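Local coordinates for uncharacterized protein DR_0571 (PDB 3C4N), which is of unknown function but belongs to a family of FAD-dependent oxidoreductases, probably acts as a flavoprotein, and holds ADP in its nucleotide-binding domain, at residues V67-L72 / N192-L197; R121-L126 / T268-A273; S133-T138 / V159-P164; G201-R206 / H218-I223. All blocks are in the same frame, centred on the assembly; numbering follows the deposited sequence.

Interaction 1: V67-L72 / N192-L197. With ADP (adenosine-5'-diphosphate), chain C.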
loop_
_atom_site.group_PDB
_atom_site.type_symbol
_atom_site.label_atom_id
_atom_site.label_comp_id
_atom_site.label_asym_id
_atom_site.label_seq_id
_atom_site.Cartn_x
_atom_site.Cartn_y
_atom_site.Cartn_z
ATOM N N VAL A 67 7.558 0.555 -6.365
ATOM C CA VAL A 67 8.441 1.021 -5.293
ATOM C C VAL A 67 8.405 2.532 -5.138
ATOM O O VAL A 67 8.592 3.285 -6.094
ATOM C CB VAL A 67 9.915 0.598 -5.521
ATOM C CG1 VAL A 67 10.755 0.884 -4.258
ATOM C CG2 VAL A 67 9.971 -0.863 -5.865
ATOM N N GLU A 68 8.174 2.959 -3.909
ATOM C CA GLU A 68 8.086 4.360 -3.595
ATOM C C GLU A 68 8.872 4.623 -2.316
ATOM O O GLU A 68 8.753 3.869 -1.352
ATOM C CB GLU A 68 6.614 4.699 -3.429
ATOM C CG GLU A 68 6.359 5.930 -2.655
ATOM C CD GLU A 68 6.886 7.149 -3.340
ATOM O OE1 GLU A 68 7.309 8.070 -2.609
ATOM O OE2 GLU A 68 6.865 7.196 -4.595
ATOM N N GLU A 69 9.677 5.678 -2.299
ATOM C CA GLU A 69 10.463 5.964 -1.106
ATOM C C GLU A 69 9.677 6.729 -0.063
ATOM O O GLU A 69 10.045 6.752 1.112
ATOM C CB GLU A 69 11.738 6.729 -1.459
ATOM C CG GLU A 69 11.531 8.075 -2.121
ATOM C CD GLU A 69 12.853 8.736 -2.485
ATOM O OE1 GLU A 69 12.817 9.871 -3.030
ATOM O OE2 GLU A 69 13.918 8.111 -2.222
ATOM N N GLY A 70 8.597 7.362 -0.494
ATOM C CA GLY A 70 7.766 8.092 0.439
ATOM C C GLY A 70 6.568 7.222 0.768
ATOM O O GLY A 70 6.635 5.992 0.690
ATOM N N GLY A 71 5.465 7.858 1.138
ATOM C CA GLY A 71 4.270 7.112 1.457
ATOM C C GLY A 71 3.247 7.234 0.347
ATOM O O GLY A 71 3.508 7.838 -0.695
ATOM N N LEU A 72 2.069 6.669 0.577
ATOM C CA LEU A 72 1.005 6.708 -0.409
ATOM C C LEU A 72 -0.272 7.307 0.178
ATOM O O LEU A 72 -0.955 6.671 0.971
ATOM C CB LEU A 72 0.716 5.298 -0.901
ATOM C CG LEU A 72 -0.272 5.216 -2.055
ATOM C CD1 LEU A 72 0.400 5.717 -3.331
ATOM C CD2 LEU A 72 -0.725 3.787 -2.218
ATOM N N ASN A 192 8.156 3.577 1.426
ATOM C CA ASN A 192 9.288 4.000 2.238
ATOM C C ASN A 192 10.557 3.232 1.878
ATOM O O ASN A 192 11.327 2.825 2.750
ATOM C CB ASN A 192 8.949 3.816 3.718
ATOM C CG ASN A 192 7.580 4.400 4.079
ATOM O OD1 ASN A 192 6.590 3.672 4.229
ATOM N ND2 ASN A 192 7.521 5.719 4.205
ATOM N N THR A 193 10.762 3.048 0.578
ATOM C CA THR A 193 11.911 2.323 0.052
ATOM C C THR A 193 12.555 3.074 -1.119
ATOM O O THR A 193 11.896 3.422 -2.112
ATOM C CB THR A 193 11.477 0.944 -0.448
ATOM O OG1 THR A 193 10.527 0.391 0.464
ATOM C CG2 THR A 193 12.659 0.017 -0.554
ATOM N N ARG A 194 13.851 3.317 -1.004
ATOM C CA ARG A 194 14.578 4.007 -2.048
ATOM C C ARG A 194 15.154 2.956 -2.977
ATOM O O ARG A 194 15.837 2.034 -2.545
ATOM C CB ARG A 194 15.689 4.862 -1.437
ATOM C CG ARG A 194 16.515 5.650 -2.441
ATOM C CD ARG A 194 17.474 6.596 -1.729
ATOM N NE ARG A 194 18.448 5.898 -0.883
ATOM C CZ ARG A 194 19.449 5.147 -1.343
ATOM N NH1 ARG A 194 19.616 4.987 -2.648
ATOM N NH2 ARG A 194 20.295 4.561 -0.499
ATOM N N ALA A 195 14.845 3.086 -4.258
ATOM C CA ALA A 195 15.336 2.155 -5.244
ATOM C C ALA A 195 16.621 2.717 -5.859
ATOM O O ALA A 195 16.753 3.927 -6.063
ATOM C CB ALA A 195 14.272 1.928 -6.315
ATOM N N GLU A 196 17.561 1.817 -6.136
ATOM C CA GLU A 196 18.847 2.142 -6.737
ATOM C C GLU A 196 18.999 1.179 -7.908
ATOM O O GLU A 196 18.862 -0.034 -7.731
ATOM C CB GLU A 196 19.963 1.891 -5.737
ATOM C CG GLU A 196 21.350 2.087 -6.299
ATOM C CD GLU A 196 22.414 1.438 -5.441
ATOM O OE1 GLU A 196 22.299 1.508 -4.199
ATOM O OE2 GLU A 196 23.371 0.866 -6.007
ATOM N N LEU A 197 19.281 1.708 -9.095
ATOM C CA LEU A 197 19.423 0.862 -10.273
ATOM C C LEU A 197 20.767 0.146 -10.358
ATOM O O LEU A 197 21.824 0.761 -10.258
ATOM C CB LEU A 197 19.201 1.680 -11.552
ATOM C CG LEU A 197 17.825 2.308 -11.795
ATOM C CD1 LEU A 197 17.884 3.119 -13.074
ATOM C CD2 LEU A 197 16.752 1.245 -11.907
HETATM P PB ADP C . 5.813 12.567 -11.258
HETATM O O1B ADP C . 6.564 12.493 -12.510
HETATM O O2B ADP C . 4.492 11.667 -11.330
HETATM O O3B ADP C . 5.400 14.096 -10.939
HETATM P PA ADP C . 6.530 12.707 -8.711
HETATM O O1A ADP C . 7.654 13.642 -8.516
HETATM O O2A ADP C . 5.139 13.531 -8.616
HETATM O O3A ADP C . 6.668 11.934 -10.111
HETATM O "O5'" ADP C . 6.560 11.448 -7.725
HETATM C "C5'" ADP C . 7.310 10.445 -8.336
HETATM C "C4'" ADP C . 7.800 9.453 -7.315
HETATM O "O4'" ADP C . 9.055 8.724 -7.333
HETATM C "C3'" ADP C . 7.849 10.419 -6.172
HETATM O "O3'" ADP C . 6.550 10.558 -5.596
HETATM C "C2'" ADP C . 8.890 9.839 -5.211
HETATM O "O2'" ADP C . 8.303 9.619 -3.917
HETATM C "C1'" ADP C . 9.355 8.539 -5.925
HETATM N N9 ADP C . 10.768 8.335 -5.953
HETATM C C8 ADP C . 11.708 9.315 -6.308
HETATM N N7 ADP C . 12.924 8.809 -6.195
HETATM C C5 ADP C . 12.833 7.506 -5.819
HETATM C C6 ADP C . 13.745 6.430 -5.655
HETATM N N6 ADP C . 15.052 6.505 -6.181
HETATM N N1 ADP C . 13.278 5.234 -5.231
HETATM C C2 ADP C . 11.982 5.033 -4.998
HETATM N N3 ADP C . 11.101 5.946 -5.186
HETATM C C4 ADP C . 11.448 7.205 -5.677
#

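Interaction 2: R121-L126 / T268-A273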
loop_
_atom_site.group_PDB
_atom_site.type_symbol
_atom_site.label_atom_id
_atom_site.label_comp_id
_atom_site.label_asym_id
_atom_site.label_seq_id
_atom_site.Cartn_x
_atom_site.Cartn_y
_atom_site.Cartn_z
ATOM N N ARG A 121 -14.229 24.053 -15.807
ATOM C CA ARG A 121 -13.844 25.387 -15.411
ATOM C C ARG A 121 -13.102 26.042 -16.559
ATOM O O ARG A 121 -11.994 25.645 -16.891
ATOM C CB ARG A 121 -12.947 25.282 -14.173
ATOM C CG ARG A 121 -12.817 26.532 -13.348
ATOM C CD ARG A 121 -11.685 26.368 -12.352
ATOM N NE ARG A 121 -11.968 25.412 -11.287
ATOM C CZ ARG A 121 -12.843 25.616 -10.310
ATOM N NH1 ARG A 121 -13.025 24.691 -9.371
ATOM N NH2 ARG A 121 -13.541 26.742 -10.271
ATOM N N PRO A 122 -13.710 27.048 -17.194
ATOM C CA PRO A 122 -13.057 27.734 -18.311
ATOM C C PRO A 122 -11.756 28.395 -17.867
ATOM O O PRO A 122 -11.617 28.796 -16.705
ATOM C CB PRO A 122 -14.105 28.755 -18.744
ATOM C CG PRO A 122 -14.787 29.082 -17.461
ATOM C CD PRO A 122 -14.981 27.702 -16.860
ATOM N N LEU A 123 -10.812 28.503 -18.802
ATOM C CA LEU A 123 -9.508 29.103 -18.533
ATOM C C LEU A 123 -9.304 30.322 -19.420
ATOM O O LEU A 123 -9.523 30.253 -20.625
ATOM C CB LEU A 123 -8.404 28.069 -18.778
ATOM C CG LEU A 123 -6.963 28.458 -18.461
ATOM C CD1 LEU A 123 -6.126 27.216 -18.221
ATOM C CD2 LEU A 123 -6.396 29.269 -19.612
ATOM N N LEU A 124 -8.897 31.444 -18.826
ATOM C CA LEU A 124 -8.681 32.664 -19.602
ATOM C C LEU A 124 -7.219 33.082 -19.616
ATOM O O LEU A 124 -6.606 33.197 -18.562
ATOM C CB LEU A 124 -9.508 33.827 -19.042
ATOM C CG LEU A 124 -11.003 33.648 -18.775
ATOM C CD1 LEU A 124 -11.585 34.999 -18.408
ATOM C CD2 LEU A 124 -11.708 33.105 -19.981
ATOM N N HIS A 125 -6.666 33.300 -20.810
ATOM C CA HIS A 125 -5.275 33.748 -20.974
ATOM C C HIS A 125 -5.305 35.264 -21.241
ATOM O O HIS A 125 -5.237 35.704 -22.392
ATOM C CB HIS A 125 -4.619 33.028 -22.159
ATOM C CG HIS A 125 -3.185 33.408 -22.392
ATOM N ND1 HIS A 125 -2.613 34.541 -21.853
ATOM C CD2 HIS A 125 -2.217 32.816 -23.133
ATOM C CE1 HIS A 125 -1.355 34.630 -22.252
ATOM N NE2 HIS A 125 -1.091 33.597 -23.031
ATOM N N LEU A 126 -5.417 36.049 -20.171
ATOM C CA LEU A 126 -5.468 37.512 -20.255
ATOM C C LEU A 126 -4.329 38.109 -21.083
ATOM O O LEU A 126 -3.166 37.731 -20.931
ATOM C CB LEU A 126 -5.445 38.116 -18.849
ATOM C CG LEU A 126 -6.526 37.577 -17.909
ATOM C CD1 LEU A 126 -6.163 37.918 -16.466
ATOM C CD2 LEU A 126 -7.880 38.158 -18.296
ATOM N N THR A 268 -15.440 29.530 -10.623
ATOM C CA THR A 268 -14.650 30.680 -11.047
ATOM C C THR A 268 -13.543 30.138 -11.940
ATOM O O THR A 268 -12.778 29.254 -11.548
ATOM C CB THR A 268 -14.048 31.464 -9.843
ATOM O OG1 THR A 268 -13.068 32.391 -10.321
ATOM C CG2 THR A 268 -13.403 30.535 -8.854
ATOM N N PRO A 269 -13.454 30.658 -13.166
ATOM C CA PRO A 269 -12.451 30.239 -14.153
ATOM C C PRO A 269 -10.981 30.360 -13.748
ATOM O O PRO A 269 -10.624 31.135 -12.862
ATOM C CB PRO A 269 -12.802 31.083 -15.382
ATOM C CG PRO A 269 -13.451 32.304 -14.800
ATOM C CD PRO A 269 -14.290 31.758 -13.682
ATOM N N VAL A 270 -10.145 29.548 -14.391
ATOM C CA VAL A 270 -8.709 29.572 -14.150
ATOM C C VAL A 270 -8.224 30.783 -14.942
ATOM O O VAL A 270 -8.708 31.037 -16.045
ATOM C CB VAL A 270 -8.011 28.291 -14.698
ATOM C CG1 VAL A 270 -6.509 28.390 -14.521
ATOM C CG2 VAL A 270 -8.539 27.058 -13.980
ATOM N N LEU A 271 -7.286 31.537 -14.383
ATOM C CA LEU A 271 -6.765 32.721 -15.053
ATOM C C LEU A 271 -5.266 32.605 -15.219
ATOM O O LEU A 271 -4.582 32.023 -14.376
ATOM C CB LEU A 271 -7.084 33.971 -14.232
ATOM C CG LEU A 271 -8.569 34.231 -13.953
ATOM C CD1 LEU A 271 -8.705 35.128 -12.721
ATOM C CD2 LEU A 271 -9.219 34.865 -15.174
ATOM N N ARG A 272 -4.763 33.173 -16.311
ATOM C CA ARG A 272 -3.341 33.164 -16.640
ATOM C C ARG A 272 -2.914 34.528 -17.150
ATOM O O ARG A 272 -3.675 35.206 -17.832
ATOM C CB ARG A 272 -3.069 32.130 -17.722
ATOM C CG ARG A 272 -3.188 30.709 -17.246
ATOM C CD ARG A 272 -2.658 29.724 -18.278
ATOM N NE ARG A 272 -2.454 28.411 -17.672
ATOM C CZ ARG A 272 -2.067 27.330 -18.337
ATOM N NH1 ARG A 272 -1.842 27.405 -19.643
ATOM N NH2 ARG A 272 -1.902 26.180 -17.697
ATOM N N ALA A 273 -1.692 34.931 -16.827
ATOM C CA ALA A 273 -1.167 36.222 -17.279
ATOM C C ALA A 273 0.353 36.128 -17.345
ATOM O O ALA A 273 0.977 35.591 -16.437
ATOM C CB ALA A 273 -1.593 37.343 -16.306
#

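Interaction 3: S133-T138 / V159-P164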
loop_
_atom_site.group_PDB
_atom_site.type_symbol
_atom_site.label_atom_id
_atom_site.label_comp_id
_atom_site.label_asym_id
_atom_site.label_seq_id
_atom_site.Cartn_x
_atom_site.Cartn_y
_atom_site.Cartn_z
ATOM N N SER A 133 -6.120 36.544 -33.035
ATOM C CA SER A 133 -7.066 35.455 -33.261
ATOM C C SER A 133 -8.374 35.706 -32.508
ATOM O O SER A 133 -8.565 36.775 -31.925
ATOM C CB SER A 133 -6.448 34.125 -32.810
ATOM O OG SER A 133 -7.277 33.027 -33.148
ATOM N N GLY A 134 -9.266 34.719 -32.516
ATOM C CA GLY A 134 -10.545 34.866 -31.838
ATOM C C GLY A 134 -10.427 35.037 -30.333
ATOM O O GLY A 134 -10.464 34.060 -29.585
ATOM N N LEU A 135 -10.289 36.282 -29.889
ATOM C CA LEU A 135 -10.166 36.596 -28.470
ATOM C C LEU A 135 -11.523 36.953 -27.879
ATOM O O LEU A 135 -12.549 36.861 -28.550
ATOM C CB LEU A 135 -9.209 37.771 -28.277
ATOM C CG LEU A 135 -7.823 37.586 -28.894
ATOM C CD1 LEU A 135 -7.069 38.913 -28.897
ATOM C CD2 LEU A 135 -7.069 36.524 -28.110
ATOM N N THR A 136 -11.521 37.379 -26.621
ATOM C CA THR A 136 -12.754 37.740 -25.952
ATOM C C THR A 136 -12.478 38.834 -24.928
ATOM O O THR A 136 -11.528 38.748 -24.148
ATOM C CB THR A 136 -13.376 36.508 -25.240
ATOM O OG1 THR A 136 -13.559 35.448 -26.190
ATOM C CG2 THR A 136 -14.725 36.863 -24.623
ATOM N N PRO A 137 -13.303 39.894 -24.932
ATOM C CA PRO A 137 -13.129 41.001 -23.989
ATOM C C PRO A 137 -13.318 40.513 -22.561
ATOM O O PRO A 137 -14.375 39.987 -22.206
ATOM C CB PRO A 137 -14.209 41.991 -24.418
ATOM C CG PRO A 137 -15.294 41.090 -24.927
ATOM C CD PRO A 137 -14.504 40.101 -25.761
ATOM N N THR A 138 -12.278 40.687 -21.753
ATOM C CA THR A 138 -12.284 40.275 -20.355
ATOM C C THR A 138 -13.566 40.699 -19.654
ATOM O O THR A 138 -14.093 39.974 -18.813
ATOM C CB THR A 138 -11.099 40.893 -19.604
ATOM O OG1 THR A 138 -9.926 40.827 -20.427
ATOM C CG2 THR A 138 -10.841 40.141 -18.316
ATOM N N VAL A 159 -8.457 42.080 -23.127
ATOM C CA VAL A 159 -8.852 40.870 -23.839
ATOM C C VAL A 159 -8.229 39.574 -23.302
ATOM O O VAL A 159 -7.270 39.599 -22.529
ATOM C CB VAL A 159 -8.506 40.992 -25.337
ATOM C CG1 VAL A 159 -9.184 42.234 -25.935
ATOM C CG2 VAL A 159 -6.987 41.067 -25.513
ATOM N N ALA A 160 -8.779 38.442 -23.734
ATOM C CA ALA A 160 -8.280 37.142 -23.308
ATOM C C ALA A 160 -8.602 36.038 -24.316
ATOM O O ALA A 160 -9.431 36.207 -25.212
ATOM C CB ALA A 160 -8.871 36.781 -21.947
ATOM N N ARG A 161 -7.926 34.904 -24.157
ATOM C CA ARG A 161 -8.140 33.740 -25.006
ATOM C C ARG A 161 -8.840 32.731 -24.092
ATOM O O ARG A 161 -8.210 32.129 -23.222
ATOM C CB ARG A 161 -6.791 33.196 -25.492
ATOM C CG ARG A 161 -6.838 31.845 -26.216
ATOM C CD ARG A 161 -6.714 31.988 -27.729
ATOM N NE ARG A 161 -5.642 32.907 -28.101
ATOM C CZ ARG A 161 -4.374 32.788 -27.716
ATOM N NH1 ARG A 161 -4.000 31.777 -26.944
ATOM N NH2 ARG A 161 -3.483 33.703 -28.080
ATOM N N VAL A 162 -10.146 32.573 -24.273
ATOM C CA VAL A 162 -10.929 31.655 -23.452
ATOM C C VAL A 162 -10.890 30.202 -23.921
ATOM O O VAL A 162 -10.894 29.933 -25.121
ATOM C CB VAL A 162 -12.419 32.059 -23.423
ATOM C CG1 VAL A 162 -13.180 31.147 -22.471
ATOM C CG2 VAL A 162 -12.568 33.517 -23.018
ATOM N N ASP A 163 -10.858 29.273 -22.973
ATOM C CA ASP A 163 -10.879 27.846 -23.300
ATOM C C ASP A 163 -12.041 27.252 -22.520
ATOM O O ASP A 163 -11.919 26.955 -21.334
ATOM C CB ASP A 163 -9.567 27.153 -22.907
ATOM C CG ASP A 163 -9.682 25.632 -22.916
ATOM O OD1 ASP A 163 -10.738 25.104 -23.335
ATOM O OD2 ASP A 163 -8.717 24.958 -22.494
ATOM N N PRO A 164 -13.194 27.081 -23.182
ATOM C CA PRO A 164 -14.390 26.526 -22.541
ATOM C C PRO A 164 -14.277 25.061 -22.128
ATOM O O PRO A 164 -15.089 24.578 -21.340
ATOM C CB PRO A 164 -15.481 26.742 -23.595
ATOM C CG PRO A 164 -14.981 27.924 -24.377
ATOM C CD PRO A 164 -13.516 27.580 -24.529
#

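Interaction 4: G201-R206 / H218-I223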
loop_
_atom_site.group_PDB
_atom_site.type_symbol
_atom_site.label_atom_id
_atom_site.label_comp_id
_atom_site.label_asym_id
_atom_site.label_seq_id
_atom_site.Cartn_x
_atom_site.Cartn_y
_atom_site.Cartn_z
ATOM N N GLY A 201 18.893 -5.523 -12.216
ATOM C CA GLY A 201 17.746 -5.357 -11.345
ATOM C C GLY A 201 17.733 -4.081 -10.522
ATOM O O GLY A 201 18.189 -3.020 -10.961
ATOM N N VAL A 202 17.206 -4.188 -9.311
ATOM C CA VAL A 202 17.115 -3.043 -8.430
ATOM C C VAL A 202 17.613 -3.391 -7.037
ATOM O O VAL A 202 17.576 -4.550 -6.627
ATOM C CB VAL A 202 15.653 -2.556 -8.349
ATOM C CG1 VAL A 202 15.572 -1.249 -7.594
ATOM C CG2 VAL A 202 15.085 -2.409 -9.755
ATOM N N ARG A 203 18.115 -2.385 -6.332
ATOM C CA ARG A 203 18.594 -2.562 -4.970
ATOM C C ARG A 203 17.655 -1.714 -4.127
ATOM O O ARG A 203 17.495 -0.521 -4.370
ATOM C CB ARG A 203 20.033 -2.067 -4.830
ATOM C CG ARG A 203 20.591 -2.181 -3.416
ATOM C CD ARG A 203 21.986 -1.560 -3.307
ATOM N NE ARG A 203 22.928 -2.118 -4.278
ATOM C CZ ARG A 203 23.295 -3.395 -4.324
ATOM N NH1 ARG A 203 22.801 -4.264 -3.447
ATOM N NH2 ARG A 203 24.157 -3.802 -5.250
ATOM N N LEU A 204 17.026 -2.345 -3.144
ATOM C CA LEU A 204 16.069 -1.675 -2.276
ATOM C C LEU A 204 16.628 -1.350 -0.902
ATOM O O LEU A 204 17.082 -2.241 -0.185
ATOM C CB LEU A 204 14.845 -2.567 -2.120
ATOM C CG LEU A 204 14.289 -3.070 -3.446
ATOM C CD1 LEU A 204 13.273 -4.160 -3.191
ATOM C CD2 LEU A 204 13.682 -1.904 -4.223
ATOM N N HIS A 205 16.573 -0.077 -0.530
ATOM C CA HIS A 205 17.053 0.355 0.779
ATOM C C HIS A 205 15.865 0.704 1.671
ATOM O O HIS A 205 14.911 1.322 1.206
ATOM C CB HIS A 205 17.963 1.580 0.643
ATOM C CG HIS A 205 19.118 1.366 -0.281
ATOM N ND1 HIS A 205 18.979 1.354 -1.652
ATOM C CD2 HIS A 205 20.420 1.087 -0.033
ATOM C CE1 HIS A 205 20.142 1.073 -2.209
ATOM N NE2 HIS A 205 21.033 0.905 -1.249
ATOM N N ARG A 206 15.929 0.295 2.941
ATOM C CA ARG A 206 14.877 0.575 3.929
ATOM C C ARG A 206 15.493 0.975 5.267
ATOM O O ARG A 206 16.681 1.305 5.345
ATOM C CB ARG A 206 13.974 -0.651 4.145
ATOM C CG ARG A 206 13.381 -1.200 2.851
ATOM C CD ARG A 206 12.221 -2.191 3.006
ATOM N NE ARG A 206 12.645 -3.544 3.208
ATOM C CZ ARG A 206 12.494 -4.660 2.501
ATOM N NH1 ARG A 206 11.863 -4.788 1.337
ATOM N NH2 ARG A 206 13.026 -5.716 3.075
ATOM N N HIS A 218 20.016 0.061 8.187
ATOM C CA HIS A 218 19.653 -0.043 6.775
ATOM C C HIS A 218 19.385 -1.493 6.374
ATOM O O HIS A 218 19.820 -2.424 7.051
ATOM C CB HIS A 218 20.769 0.534 5.888
ATOM C CG HIS A 218 22.106 -0.123 6.077
ATOM N ND1 HIS A 218 23.150 0.057 5.196
ATOM C CD2 HIS A 218 22.575 -0.938 7.054
ATOM C CE1 HIS A 218 24.205 -0.619 5.620
ATOM N NE2 HIS A 218 23.882 -1.230 6.745
ATOM N N GLU A 219 18.661 -1.681 5.277
ATOM C CA GLU A 219 18.361 -3.020 4.789
ATOM C C GLU A 219 18.373 -3.057 3.268
ATOM O O GLU A 219 17.363 -2.795 2.614
ATOM C CB GLU A 219 17.004 -3.499 5.304
ATOM C CG GLU A 219 17.014 -4.003 6.738
ATOM C CD GLU A 219 15.673 -4.602 7.155
ATOM O OE1 GLU A 219 15.139 -5.438 6.390
ATOM O OE2 GLU A 219 15.161 -4.244 8.242
ATOM N N THR A 220 19.535 -3.377 2.715
ATOM C CA THR A 220 19.711 -3.469 1.278
ATOM C C THR A 220 19.173 -4.811 0.806
ATOM O O THR A 220 19.383 -5.833 1.454
ATOM C CB THR A 220 21.191 -3.353 0.918
ATOM O OG1 THR A 220 21.632 -2.014 1.171
ATOM C CG2 THR A 220 21.420 -3.713 -0.540
ATOM N N ARG A 221 18.481 -4.808 -0.325
ATOM C CA ARG A 221 17.901 -6.034 -0.857
ATOM C C ARG A 221 17.754 -5.928 -2.368
ATOM O O ARG A 221 16.991 -5.103 -2.863
ATOM C CB ARG A 221 16.528 -6.265 -0.213
ATOM C CG ARG A 221 15.663 -7.306 -0.911
ATOM C CD ARG A 221 14.204 -7.235 -0.445
ATOM N NE ARG A 221 13.331 -8.025 -1.315
ATOM C CZ ARG A 221 12.004 -7.942 -1.329
ATOM N NH1 ARG A 221 11.302 -8.704 -2.158
ATOM N NH2 ARG A 221 11.379 -7.098 -0.518
ATOM N N GLN A 222 18.482 -6.757 -3.104
ATOM C CA GLN A 222 18.388 -6.727 -4.556
ATOM C C GLN A 222 17.267 -7.624 -5.066
ATOM O O GLN A 222 16.824 -8.545 -4.372
ATOM C CB GLN A 222 19.707 -7.160 -5.192
ATOM C CG GLN A 222 20.859 -6.218 -4.938
ATOM C CD GLN A 222 21.923 -6.338 -5.999
ATOM O OE1 GLN A 222 22.476 -7.416 -6.227
ATOM N NE2 GLN A 222 22.216 -5.229 -6.665
ATOM N N ILE A 223 16.813 -7.340 -6.286
ATOM C CA ILE A 223 15.751 -8.103 -6.940
ATOM C C ILE A 223 15.906 -8.017 -8.463
ATOM O O ILE A 223 16.172 -6.944 -9.000
ATOM C CB ILE A 223 14.338 -7.562 -6.562
ATOM C CG1 ILE A 223 14.240 -6.063 -6.863
ATOM C CG2 ILE A 223 14.047 -7.824 -5.096
ATOM C CD1 ILE A 223 12.903 -5.427 -6.474
#

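Interaction 1: V67-L72 / N192-L197
Two backbone bonds join the loop 67-72 to residues 192-197: Thr193 N donates almost straight to Glu68 O (2.9 Å, 171°), and Asn192 N to Gly70 O (2.9 Å). Between them, Asn192 CA lies 3.1 Å from Glu69 O in a CA-H...O contact. Of the side chains, Val67 turns CG1 across that of Thr193 at about a right angle, 3.9 Å from Thr193 CB, and the same methyl reaches Ala195 CB. Thr193 OG1 bonds back to Leu191 O. Glu69 has CG wedged between its own backbone N and carbonyl carbon (chi1 61°), and the extended chain beyond runs beside the adenine of ADP, with CG 3.7 Å from ADP C4. Glu69 OE2 meets the aliphatic part of Arg194 at CG; the guanidinium leads away. The purine edge is read by the backbone of Ala195, whose N donates to ADP N1 (2.8 Å, 174°) and whose O accepts from ADP N6 (3.1 Å). Glu68 sends its carboxylate to the ribose, beside ADP O2', while its OE2 also accepts from Ala44 N near the glycine-rich turn. An acid after the second strand of a Rossmann-type fold, turned to the ribose, is the usual arrangement in FAD-binding enzymes. The paired donor and acceptor of Ala195 match the amino and N1 positions of adenine, consistent with recognition of the ADP part of FAD.

Interaction 2: R121-L126 / T268-A273
The Arg272 guanidinium carries Leu123 CD1 over one face, 3.9 Å above its plane and offset toward the rim, whereas the Arg121 guanidinium meets Thr268 O at its edge. Leu123 and Arg272 belong to the parallel strand pair 123-126 with 270-273, in the mixed sheet away from the ADP site; Arg121 and Thr268 lie in the loops just before it. The short axes differ by 19°. Leu124 N donates to Val270 O and Arg272 N to Leu124 O, while Leu126 N to Arg272 O is weak. Leu123, Val270 and Arg272 share one sheet face, where Leu123 CD1 also rests 3.9 Å from Val270 CG1. On the other, Leu124 and Leu271 lie side by side, with Leu124 CD1 4.0 Å from Leu271 CD2. The salt bridge from Arg272 NH1 goes to Asp90. Arg121 leaves with CG opposite its backbone N (chi1 -160°) and bends at chi3, which carries its tip back to the loop before strand 270-273. NE and NH1 bind Thr168 and Glu119, and NH2 reaches Thr268 O at 2.9 Å from above the carbonyl plane.

Interaction 3: S133-T138 / V159-P164
Thr136 and Ala160 exchange two backbone hydrogen bonds: Thr136 N donates to Ala160 O and Ala160 N returns one to Thr136 O, both at 2.8 Å, making an antiparallel hydrogen-bonded pair. The first donor lies in the carbonyl plane, the second is tilted from it, and both bonds are bent, with angles at hydrogen of 136° and 134°. The next pair, Pro137 with Val159, is non-hydrogen-bonded; here Val159 CA makes a CA-H...O contact to Thr136 O (3.4 Å). Thr138 OG1 bonds to Leu157 O and Pro158 O, just ahead of strand 159-163. Apolar contacts flank this ladder. Leu135 CD1 meets Val159 CG2 (4.0 Å), and past the pair Val162 CG2 packs on Thr136 CB (3.8 Å). Strand 118-127 borders 159-163, with Leu135 and Val159 both touching Leu127. The other methyl of Leu135, CD2, lies instead against the guanidinium of Arg161, 3.9 Å from Arg161 NE. Arg161 folds back at chi2 and chi3 to bring NE there, and that buried nitrogen has no polar partner in the model. The touching parts run 108° apart, and Pro137 ends the pairing as the N-cap residue of helix 138-141. The whole is a short antiparallel bridge, a two-residue strand laid on strand 159-163 of the mixed sheet, passing directly into a helix.

Interaction 4: G201-R206 / H218-I223
Leu204 N donates to Arg221 O at 2.8 Å, the shortest backbone bond of an antiparallel strand pair, 201-205 with 221-223, in the sheet of the nucleotide-binding domain. The donor stands above the carbonyl plane, 43° out of it; the return bond from Arg221 N to Leu204 O is weak. At the other end Val202 and Ile223 exchange both bonds, N to O each way. On the face of Val202, Leu204 and Ile223, Leu204 CD1 meets Ile223 CD1 at 3.5 Å, the two chains crossing at about a right angle. The same Leu204 methyl lies over one face of the Arg221 guanidinium, whose NH1 makes a salt bridge with Glu35. Arg206 brings NH1 to the edge of that guanidinium, 3.0 Å from Arg221 NH2, a close approach of like charges; Arg206 NH2 makes a long salt bridge with Glu219 OE1 (3.9 Å). On the opposite face Arg203 and Gln222 lay their flat ends over one another, guanidinium and amide planes 5° apart. The bend of Arg203 at chi3 (-55°) carries the guanidinium over Gln222, while its edge meets a methyl just ahead of that strand: Arg203 NH1 lies 3.3 Å from Thr220 CG2.

How the interactions relate
The four contacts form two groups on opposite sides of the chain's centre. Interactions 1 and 4, with centres 10 Å apart, share the nucleotide-binding sheet: strands 194-198 and 201-205 are adjacent in it, and His205 N lies 3.0 Å from Arg194 O, a probable hydrogen bond. Interaction 1 touches ADP itself, whereas the side chain of Leu204 in interaction 4 is about 7 Å from the nucleotide and touches Val67 and Thr193. Interactions 2 and 3, also with centres 10 Å apart, lie in the second sheet, where Asp163 N is 2.9 Å from Leu123 O and Val162 packs on Leu124. Their centres are 37 and 44 Å from that of interaction 1, and neither lies at the ADP site.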